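Local coordinates for TRAP dicarboxylate transporter, DctP subunit (Anaerococcus prevoti, PDB 4N91), which binds D-glucuronate, in both its alpha and beta forms, as a periplasmic solute-binding protein of the TRAP transporter family, at residues L172-Q177 and L189-S194. Sequence-based numbering, arbitrary orientation.
Sequences LKIRVQ and LGSSAS. With BDP (beta-D-glucopyranuronic acid), chain C.
I174 N donates to S192 O at 2.9 Å and 175°, the straightest bond of this parallel strand pair. S194 N donates to I174 O. On the side of I174 and A193, against helix 180-188, V176 CG2 meets A193 CB at 3.8 Å, and I174 CG1 packs near S191 OG, which bonds to L169 O. M186 of that helix touches all four. Strands and helix form a right-handed beta-alpha-beta unit of the type II periplasmic binding protein fold. The K173 end of the other face is looser. The S192 N to L172 O bond is weak (3.3 Å, 127°), K173 CB only grazes S194 OG at 4.0 Å, and the lysine runs out to solvent. R175 starts on this face. With CG anti to the backbone N (chi1 179°), it passes CG by S194 O at 3.5 Å. The chain bends at chi2, and the guanidinium meets the glucuronate carboxylate edge-on, NH1 to O6B at 2.7 Å and NH2 to O6A at 2.9 Å. M196 O also holds NH2. Q177 packs CG against the carboxylate; NE2 bonds to S95 OG. Cut back to an alanine, Q177 would lose its amide, which is likely to leave S95 OG without this partner.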
loop_
_atom_site.group_PDB
_atom_site.type_symbol
_atom_site.label_atom_id
_atom_site.label_comp_id
_atom_site.label_asym_id
_atom_site.label_seq_id
_atom_site.Cartn_x
_atom_site.Cartn_y
_atom_site.Cartn_z
ATOM N N LEU A 172 -21.424 -3.083 10.970
ATOM C CA LEU A 172 -20.344 -4.039 10.682
ATOM C C LEU A 172 -19.035 -3.537 11.282
ATOM O O LEU A 172 -18.828 -2.325 11.474
ATOM C CB LEU A 172 -20.133 -4.224 9.178
ATOM C CG LEU A 172 -21.322 -4.731 8.351
ATOM C CD1 LEU A 172 -20.870 -5.005 6.927
ATOM C CD2 LEU A 172 -21.937 -5.952 8.982
ATOM N N LYS A 173 -18.140 -4.475 11.553
ATOM C CA LYS A 173 -16.783 -4.175 11.972
ATOM C C LYS A 173 -15.891 -4.545 10.795
ATOM O O LYS A 173 -15.845 -5.715 10.384
ATOM C CB LYS A 173 -16.388 -5.056 13.160
ATOM C CG LYS A 173 -17.204 -4.782 14.420
ATOM C CD LYS A 173 -16.676 -5.608 15.578
ATOM C CE LYS A 173 -17.595 -5.546 16.788
ATOM N NZ LYS A 173 -16.937 -6.171 17.980
ATOM N N ILE A 174 -15.214 -3.547 10.232
ATOM C CA ILE A 174 -14.427 -3.739 9.026
ATOM C C ILE A 174 -12.974 -3.523 9.367
ATOM O O ILE A 174 -12.628 -2.495 9.944
ATOM C CB ILE A 174 -14.833 -2.734 7.934
ATOM C CG1 ILE A 174 -16.312 -2.923 7.581
ATOM C CG2 ILE A 174 -13.929 -2.849 6.735
ATOM C CD1 ILE A 174 -16.659 -4.280 6.974
ATOM N N ARG A 175 -12.118 -4.474 9.014
ATOM C CA ARG A 175 -10.684 -4.312 9.269
ATOM C C ARG A 175 -10.117 -3.238 8.351
ATOM O O ARG A 175 -10.469 -3.160 7.153
ATOM C CB ARG A 175 -9.923 -5.624 9.065
ATOM C CG ARG A 175 -8.432 -5.504 9.292
ATOM C CD ARG A 175 -7.648 -5.184 8.015
ATOM N NE ARG A 175 -6.231 -5.004 8.258
ATOM C CZ ARG A 175 -5.341 -4.805 7.294
ATOM N NH1 ARG A 175 -5.751 -4.764 6.030
ATOM N NH2 ARG A 175 -4.059 -4.651 7.591
ATOM N N VAL A 176 -9.249 -2.411 8.928
ATOM C CA VAL A 176 -8.448 -1.464 8.172
ATOM C C VAL A 176 -7.000 -1.586 8.659
ATOM O O VAL A 176 -6.712 -2.291 9.620
ATOM C CB VAL A 176 -8.940 -0.024 8.335
ATOM C CG1 VAL A 176 -10.350 0.090 7.751
ATOM C CG2 VAL A 176 -8.929 0.382 9.791
ATOM N N GLN A 177 -6.094 -0.931 7.947
ATOM C CA GLN A 177 -4.719 -0.836 8.401
ATOM C C GLN A 177 -4.630 0.118 9.578
ATOM O O GLN A 177 -5.613 0.789 9.919
ATOM C CB GLN A 177 -3.842 -0.363 7.261
ATOM C CG GLN A 177 -3.884 -1.303 6.052
ATOM C CD GLN A 177 -2.881 -0.888 4.993
ATOM O OE1 GLN A 177 -1.687 -1.165 5.104
ATOM N NE2 GLN A 177 -3.357 -0.211 3.988
ATOM N N LEU A 189 -18.557 6.546 6.889
ATOM C CA LEU A 189 -19.419 5.553 6.251
ATOM C C LEU A 189 -20.456 4.931 7.205
ATOM O O LEU A 189 -21.186 4.007 6.818
ATOM C CB LEU A 189 -18.553 4.442 5.649
ATOM C CG LEU A 189 -17.713 4.867 4.447
ATOM C CD1 LEU A 189 -16.632 3.815 4.076
ATOM C CD2 LEU A 189 -18.642 5.097 3.256
ATOM N N GLY A 190 -20.524 5.411 8.443
ATOM C CA GLY A 190 -21.487 4.908 9.416
ATOM C C GLY A 190 -21.158 3.537 9.975
ATOM O O GLY A 190 -22.016 2.850 10.530
ATOM N N SER A 191 -19.893 3.154 9.857
ATOM C CA SER A 191 -19.438 1.817 10.200
ATOM C C SER A 191 -18.448 1.887 11.366
ATOM O O SER A 191 -18.367 2.908 12.083
ATOM C CB SER A 191 -18.829 1.197 8.942
ATOM O OG SER A 191 -18.608 -0.184 9.086
ATOM N N SER A 192 -17.689 0.821 11.565
ATOM C CA SER A 192 -16.734 0.752 12.658
ATOM C C SER A 192 -15.433 0.133 12.136
ATOM O O SER A 192 -15.470 -0.886 11.457
ATOM C CB SER A 192 -17.299 -0.116 13.774
ATOM O OG SER A 192 -16.410 -0.129 14.872
ATOM N N ALA A 193 -14.292 0.753 12.428
ATOM C CA ALA A 193 -13.009 0.213 12.003
ATOM C C ALA A 193 -12.366 -0.690 13.045
ATOM O O ALA A 193 -12.384 -0.395 14.236
ATOM C CB ALA A 193 -12.068 1.335 11.713
ATOM N N SER A 194 -11.701 -1.739 12.570
ATOM C CA SER A 194 -10.890 -2.587 13.413
ATOM C C SER A 194 -9.502 -2.634 12.837
ATOM O O SER A 194 -9.204 -3.467 12.004
ATOM C CB SER A 194 -11.436 -4.021 13.456
ATOM O OG SER A 194 -12.608 -4.068 14.221
HETATM C C1 BDP C . -1.921 -4.675 0.620
HETATM C C2 BDP C . -0.695 -3.883 0.635
HETATM C C3 BDP C . 0.113 -4.197 1.860
HETATM C C4 BDP C . -0.629 -3.932 3.054
HETATM C C5 BDP C . -1.902 -4.685 3.015
HETATM C C6 BDP C . -2.825 -4.322 4.206
HETATM O O2 BDP C . 0.077 -4.497 -0.472
HETATM O O3 BDP C . 1.359 -3.426 1.847
HETATM O O4 BDP C . 0.037 -4.182 4.183
HETATM O O5 BDP C . -2.662 -4.362 1.799
HETATM O O6A BDP C . -2.319 -4.475 5.339
HETATM O O1 BDP C . -2.762 -4.119 -0.423
HETATM O O6B BDP C . -4.044 -4.131 3.991
#